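Local coordinates for thioesterase domain-containing protein (Chromobacterium violaceum, PDB 4RMM) that probably hydrolyses acyl-CoA thioesters as a member of the HotDog-fold thioesterase superfamily, although its substrate and biological role are not established, at residues A9-R14 against A18-A23; L42-P47 against E71-I76; L123-A126 against D130-K133. All coordinates share one frame; numbering follows the deposited sequence.

Contact 1: A9-R14 against A18-A23; sequences ADLRDR and AEIVDA
Leu11 reaches across to Ile20 in a helix-loop-helix packing contact near the start of the chain. Helix 6-13 carries Leu11 and helix 17-20 carries Ile20. These two short helices precede the first strand of the HotDog sheet, and the residues between them reverse the chain. The Leu11 side chain can be followed outward. Leu11 CB lies 4.2 Å from Ile20 CG1, at the edge of van der Waals contact. Leu11 CG makes no close approach itself and serves as the branch point. Leu11 CD1 turns away from there and stays 5.9 Å from Ile20 CA. Leu11 CD2 does most of the touching. Leu11 CD2 packs against the backbone of helix 17-20, with Ile20 CA at 3.5 Å and Ile20 N at 3.9 Å. Leu11 CD2 also meets the side of Ile20 CB at 3.9 Å. The methyl therefore packs against main chain and the root of a side chain, and not against another tip. In Ile20 the first torsion sets CG1 anti to the backbone N (chi1 -175°), which directs Ile20 CG1 towards Leu11. Ile20 also packs on Met34 and Trp80, which links it to strand 33-35 and helix 67-80. No hydrogen bond crosses the two segments. Leu11 CD2 also lies 4.3 Å from Glu19 C.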
# COMPACT_ATOMS: atom_id res chain seq x y z
N ALA A 9 -3.38 1.52 23.47
CA ALA A 9 -4.55 1.30 24.32
C ALA A 9 -4.87 2.60 25.05
O ALA A 9 -6.03 2.91 25.33
CB ALA A 9 -4.27 0.19 25.31
N ASP A 10 -3.81 3.35 25.35
CA ASP A 10 -3.92 4.62 26.04
C ASP A 10 -4.48 5.71 25.13
O ASP A 10 -5.26 6.56 25.57
CB ASP A 10 -2.54 5.03 26.56
CG ASP A 10 -2.45 6.50 26.91
OD1 ASP A 10 -3.27 6.97 27.74
OD2 ASP A 10 -1.57 7.19 26.36
N LEU A 11 -4.08 5.69 23.86
CA LEU A 11 -4.55 6.67 22.90
C LEU A 11 -5.93 6.33 22.34
O LEU A 11 -6.63 7.21 21.85
CB LEU A 11 -3.55 6.83 21.75
CG LEU A 11 -2.47 7.91 21.96
CD1 LEU A 11 -1.68 7.63 23.22
CD2 LEU A 11 -1.55 7.95 20.75
N ARG A 12 -6.31 5.06 22.41
CA ARG A 12 -7.63 4.66 21.93
C ARG A 12 -8.66 5.23 22.89
O ARG A 12 -9.52 6.03 22.51
CB ARG A 12 -7.78 3.14 21.91
CG ARG A 12 -9.15 2.68 21.43
CD ARG A 12 -9.48 1.30 21.94
NE ARG A 12 -8.34 0.40 21.82
CZ ARG A 12 -8.40 -0.91 21.97
NH1 ARG A 12 -9.56 -1.50 22.26
NH2 ARG A 12 -7.31 -1.65 21.85
N ASP A 13 -8.56 4.81 24.15
CA ASP A 13 -9.47 5.26 25.19
C ASP A 13 -9.55 6.78 25.24
O ASP A 13 -10.59 7.34 25.60
CB ASP A 13 -8.99 4.73 26.55
CG ASP A 13 -9.88 5.17 27.69
OD1 ASP A 13 -11.07 4.82 27.68
OD2 ASP A 13 -9.38 5.87 28.60
N ARG A 14 -8.47 7.44 24.86
CA ARG A 14 -8.40 8.90 24.87
C ARG A 14 -8.90 9.50 23.55
O ARG A 14 -8.96 10.72 23.40
CB ARG A 14 -6.97 9.35 25.14
CG ARG A 14 -6.80 10.84 25.35
CD ARG A 14 -5.35 11.19 25.64
NE ARG A 14 -5.18 12.58 26.05
CZ ARG A 14 -4.02 13.13 26.38
NH1 ARG A 14 -2.91 12.41 26.35
NH2 ARG A 14 -3.97 14.41 26.75
N ALA A 18 -5.74 12.48 16.19
CA ALA A 18 -4.68 13.33 15.65
C ALA A 18 -3.25 12.82 15.83
O ALA A 18 -2.47 12.81 14.88
CB ALA A 18 -4.80 14.74 16.24
N GLU A 19 -2.89 12.40 17.04
CA GLU A 19 -1.53 11.93 17.27
C GLU A 19 -1.34 10.42 17.24
O GLU A 19 -0.21 9.95 17.08
CB GLU A 19 -1.00 12.48 18.60
CG GLU A 19 -0.84 13.99 18.60
CD GLU A 19 -0.09 14.50 19.81
OE1 GLU A 19 -0.53 14.22 20.94
OE2 GLU A 19 0.94 15.17 19.62
N ILE A 20 -2.42 9.67 17.38
CA ILE A 20 -2.31 8.21 17.34
C ILE A 20 -1.71 7.82 16.00
O ILE A 20 -1.03 6.81 15.87
CB ILE A 20 -3.69 7.54 17.51
CG1 ILE A 20 -3.53 6.02 17.60
CG2 ILE A 20 -4.60 7.89 16.35
CD1 ILE A 20 -4.82 5.28 17.86
N VAL A 21 -1.96 8.66 15.00
CA VAL A 21 -1.46 8.44 13.65
C VAL A 21 -0.23 9.29 13.39
O VAL A 21 0.50 9.07 12.42
CB VAL A 21 -2.53 8.81 12.62
CG1 VAL A 21 -3.71 7.88 12.77
CG2 VAL A 21 -2.99 10.24 12.84
N ASP A 22 -0.01 10.27 14.26
CA ASP A 22 1.13 11.17 14.14
C ASP A 22 2.37 10.28 14.11
O ASP A 22 3.29 10.48 13.31
CB ASP A 22 1.17 12.12 15.33
CG ASP A 22 2.01 13.35 15.06
OD1 ASP A 22 3.17 13.19 14.64
OD2 ASP A 22 1.50 14.48 15.27
N ALA A 23 2.36 9.26 14.97
CA ALA A 23 3.46 8.32 15.02
C ALA A 23 3.20 6.94 14.31
O ALA A 23 3.49 5.91 14.89
CB ALA A 23 3.90 8.10 16.51

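Contact 2: L42-P47 against E71-I76; sequences LRFELP and ESAAMI
Phe44 lays its ring over Ala73, joining strand 43-46 to the central helix 67-80 of the HotDog fold. This is the tight part of the contact. The methyl of Ala73 makes a CH-pi contact: its CB stands 3.9 Å from the centroid of the Phe44 ring, only 11° off the ring normal. Ile76 approaches differently. Ile76 CG2 comes in at the ring edge, near the ring plane, and meets Phe44 CZ at 3.7 Å. Phe44 CZ also lies 3.7 Å from Ala73 O, so the end of the ring rests against the helix backbone as well. Phe44 CG is anti to the carbonyl carbon (chi1 -62°), which swings the ring across to the helix. The contact is looser towards Leu42. There one methyl pair, Leu42 CD2 and Ile76 CG2, meets at 4.1 Å, and Ile76 CG2 thus bridges Leu42 and Phe44. The opposite face of the strand is the more solvent-accessible side. It bears Arg43 and Glu45, both turned from the helix, and Arg43 forms a salt bridge with Asp37. Within the fold, strand 43-46 pairs with strands 33-35 and 106-115. Met34 of strand 33-35 packs on Leu42, Phe44 and Ile76, while Phe69 of the same central helix touches Phe44. Farther round that helix, Glu71 bonds to Tyr97 and Gly67 of the second subunit.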
# COMPACT_ATOMS: atom_id res chain seq x y z
N LEU A 42 -15.13 2.47 12.98
CA LEU A 42 -14.20 3.58 12.73
C LEU A 42 -14.26 4.01 11.26
O LEU A 42 -14.53 3.21 10.37
CB LEU A 42 -12.77 3.16 13.10
CG LEU A 42 -11.69 4.24 12.93
CD1 LEU A 42 -11.97 5.40 13.87
CD2 LEU A 42 -10.32 3.65 13.21
N ARG A 43 -13.99 5.29 11.02
CA ARG A 43 -14.01 5.84 9.67
C ARG A 43 -12.78 6.70 9.41
O ARG A 43 -12.32 7.41 10.31
CB ARG A 43 -15.28 6.65 9.44
CG ARG A 43 -15.41 7.22 8.03
CD ARG A 43 -16.78 7.82 7.79
NE ARG A 43 -17.83 6.81 7.93
CZ ARG A 43 -19.13 7.06 7.83
NH1 ARG A 43 -19.55 8.30 7.59
NH2 ARG A 43 -20.02 6.08 7.97
N PHE A 44 -12.25 6.64 8.19
CA PHE A 44 -11.06 7.41 7.82
C PHE A 44 -11.34 8.44 6.72
O PHE A 44 -12.34 8.35 6.01
CB PHE A 44 -9.95 6.48 7.32
CG PHE A 44 -9.44 5.50 8.33
CD1 PHE A 44 -10.18 4.39 8.68
CD2 PHE A 44 -8.20 5.68 8.93
CE1 PHE A 44 -9.68 3.46 9.60
CE2 PHE A 44 -7.70 4.75 9.85
CZ PHE A 44 -8.45 3.65 10.18
N GLU A 45 -10.43 9.41 6.58
CA GLU A 45 -10.56 10.46 5.57
C GLU A 45 -9.19 10.78 4.99
O GLU A 45 -8.18 10.68 5.66
CB GLU A 45 -11.19 11.71 6.16
CG GLU A 45 -12.65 11.56 6.50
CD GLU A 45 -13.33 12.89 6.70
OE1 GLU A 45 -14.53 12.91 7.06
OE2 GLU A 45 -12.66 13.93 6.51
N LEU A 46 -9.17 11.17 3.73
CA LEU A 46 -7.89 11.43 3.10
C LEU A 46 -8.22 12.52 2.13
O LEU A 46 -9.34 12.45 1.53
CB LEU A 46 -7.39 10.13 2.47
CG LEU A 46 -6.53 10.09 1.20
CD1 LEU A 46 -5.52 11.20 1.18
CD2 LEU A 46 -5.88 8.76 1.11
N PRO A 47 -7.30 13.51 1.92
CA PRO A 47 -7.73 14.50 0.97
C PRO A 47 -7.31 14.08 -0.40
O PRO A 47 -6.20 14.39 -0.83
CB PRO A 47 -6.98 15.73 1.47
CG PRO A 47 -5.62 15.16 1.60
CD PRO A 47 -5.90 13.78 2.27
N GLU A 71 -4.59 -0.68 3.23
CA GLU A 71 -3.99 -1.72 4.07
C GLU A 71 -3.80 -1.28 5.54
O GLU A 71 -4.13 -2.03 6.44
CB GLU A 71 -2.64 -2.13 3.45
CG GLU A 71 -1.91 -3.19 4.24
CD GLU A 71 -0.62 -3.64 3.54
OE1 GLU A 71 0.26 -2.81 3.29
OE2 GLU A 71 -0.51 -4.84 3.25
N SER A 72 -3.28 -0.08 5.78
CA SER A 72 -3.09 0.39 7.15
C SER A 72 -4.44 0.67 7.84
O SER A 72 -4.57 0.44 9.05
CB SER A 72 -2.28 1.69 7.20
OG SER A 72 -1.55 1.89 6.01
N ALA A 73 -5.41 1.20 7.09
CA ALA A 73 -6.73 1.47 7.66
C ALA A 73 -7.30 0.17 8.21
O ALA A 73 -7.79 0.11 9.33
CB ALA A 73 -7.69 2.04 6.59
N ALA A 74 -7.22 -0.89 7.40
CA ALA A 74 -7.74 -2.20 7.81
C ALA A 74 -7.00 -2.70 9.06
O ALA A 74 -7.59 -3.32 9.93
CB ALA A 74 -7.58 -3.19 6.66
N MSE A 75 -5.70 -2.43 9.14
CA MSE A 75 -4.93 -2.85 10.30
C MSE A 75 -5.38 -2.05 11.52
O MSE A 75 -5.71 -2.62 12.57
CB MSE A 75 -3.44 -2.60 10.08
CG MSE A 75 -2.72 -2.34 11.40
SE MSE A 75 -1.01 -3.19 11.52
CE MSE A 75 0.06 -1.66 11.05
N ILE A 76 -5.38 -0.73 11.38
CA ILE A 76 -5.80 0.15 12.47
C ILE A 76 -7.20 -0.18 12.96
O ILE A 76 -7.46 -0.23 14.16
CB ILE A 76 -5.73 1.63 12.01
CG1 ILE A 76 -4.26 2.03 11.83
CG2 ILE A 76 -6.42 2.53 13.03
CD1 ILE A 76 -4.04 3.34 11.09

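Contact 3: L123-A126 against D130-K133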
# COMPACT_ATOMS: atom_id res chain seq x y z
N LEU A 123 -13.04 -5.98 5.46
CA LEU A 123 -13.46 -5.42 4.18
C LEU A 123 -13.36 -3.91 4.34
O LEU A 123 -13.84 -3.34 5.32
CB LEU A 123 -14.90 -5.82 3.84
CG LEU A 123 -15.68 -5.04 2.76
CD1 LEU A 123 -15.20 -5.37 1.35
CD2 LEU A 123 -17.17 -5.37 2.90
N ILE A 124 -12.70 -3.27 3.38
CA ILE A 124 -12.50 -1.83 3.37
C ILE A 124 -13.13 -1.27 2.11
O ILE A 124 -12.91 -1.78 1.00
CB ILE A 124 -11.00 -1.46 3.34
CG1 ILE A 124 -10.23 -2.29 4.38
CG2 ILE A 124 -10.80 0.03 3.63
CD1 ILE A 124 -9.86 -3.67 3.89
N GLU A 125 -13.93 -0.23 2.27
CA GLU A 125 -14.57 0.42 1.14
C GLU A 125 -14.13 1.87 1.13
O GLU A 125 -14.11 2.53 2.16
CB GLU A 125 -16.08 0.38 1.28
CG GLU A 125 -16.65 -1.01 1.32
CD GLU A 125 -18.01 -1.04 1.95
OE1 GLU A 125 -18.99 -0.65 1.28
OE2 GLU A 125 -18.10 -1.44 3.13
N ALA A 126 -13.75 2.35 -0.05
CA ALA A 126 -13.33 3.73 -0.17
C ALA A 126 -14.27 4.38 -1.16
O ALA A 126 -14.46 3.89 -2.27
CB ALA A 126 -11.89 3.80 -0.66
N ASP A 130 -20.74 8.60 -3.34
CA ASP A 130 -21.68 7.50 -3.17
C ASP A 130 -20.99 6.18 -2.83
O ASP A 130 -20.27 5.60 -3.65
CB ASP A 130 -22.54 7.37 -4.43
CG ASP A 130 -23.38 6.12 -4.45
OD1 ASP A 130 -23.70 5.60 -3.37
OD2 ASP A 130 -23.72 5.66 -5.55
N ARG A 131 -21.23 5.70 -1.61
CA ARG A 131 -20.64 4.46 -1.13
C ARG A 131 -21.19 3.27 -1.90
O ARG A 131 -20.75 2.14 -1.71
CB ARG A 131 -20.92 4.30 0.36
CG ARG A 131 -20.16 3.17 1.01
CD ARG A 131 -20.26 3.25 2.51
NE ARG A 131 -19.49 2.19 3.14
CZ ARG A 131 -19.36 2.05 4.46
NH1 ARG A 131 -19.95 2.90 5.28
NH2 ARG A 131 -18.63 1.05 4.95
N SER A 132 -22.17 3.55 -2.77
CA SER A 132 -22.80 2.54 -3.61
C SER A 132 -21.97 2.40 -4.88
O SER A 132 -22.04 1.39 -5.58
CB SER A 132 -24.24 2.97 -3.94
OG SER A 132 -24.46 3.02 -5.34
N LYS A 133 -21.19 3.44 -5.18
CA LYS A 133 -20.30 3.47 -6.35
C LYS A 133 -18.93 3.84 -5.79
O LYS A 133 -18.40 4.92 -6.05
CB LYS A 133 -20.78 4.53 -7.34
CG LYS A 133 -22.15 4.23 -7.93
CD LYS A 133 -22.59 5.32 -8.89
CE LYS A 133 -23.93 4.98 -9.53
NZ LYS A 133 -24.37 6.02 -10.51
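Glu125 and Arg131 form a salt bridge at the surface end of the beta-hairpin made by strands 119-127 and 136-143. Glu125 lies on the first of these strands. Arg131 lies in the connecting loop, at the second position of a type I beta turn from Asp130 to Lys133. The turn is closed by Lys133 N bonding to Asp130 O at 2.8 Å. The extended Arg131 chain crosses the Glu125 side chain at about a right angle and brings the guanidinium to its carboxylate. The carboxylate meets the guanidinium edge that carries NE and NH2. Arg131 NH2 gives the stronger bond, to Glu125 OE2 at 3.1 Å. Arg131 NE gives a weak second bond, to Glu125 OE1 at 3.4 Å. The pairing is two-pronged but not flat. The carboxylate and guanidinium planes are 49° apart, and NH2 meets OE2 from above the carboxylate plane, 65° out of it. In the turn itself, a bond from Ser132 N to Asp130 OD1 would make an Asx turn. It is doubtful because those atoms are crowded in the model, and the bond from Ser132 OG to Asp130 OD2 is less certain for the same reason. Arg131 has further partners: NH1 bonds to Gln109 OE1, and the cation lies on Trp127 in a cation-pi contact. The guanidinium is thus held through NH1 and NH2, and weakly through NE, as well as by an aromatic ring. This should limit its rotation and tie the loop to the sheet. Both residues are partly exposed, so water probably weakens the attraction between the charges. The tilted geometry and the weak NE bond suggest a bridge that is not ideally formed.

The contacts follow one another along the chain. Contact 1 lies in the N-terminal helices, about 14 Å from contact 2 and 25 Å from contact 3, centre to centre. Contacts 1 and 3 are on opposite sides of the chain's centre. Contact 2 lies near that centre, where the sheet meets helix 67-80. Contacts 2 and 3 have centres 13 Å apart, share the antiparallel sheet and touch directly: Ala74 CB packs 3.6 Å from Ile124 CG1. The central helix therefore meets strand 43-46 on one flank and strand 119-127 on another. Trp80 and Met34 connect contact 1 to this HotDog core, so the series runs from outer helices through core to surface hairpin.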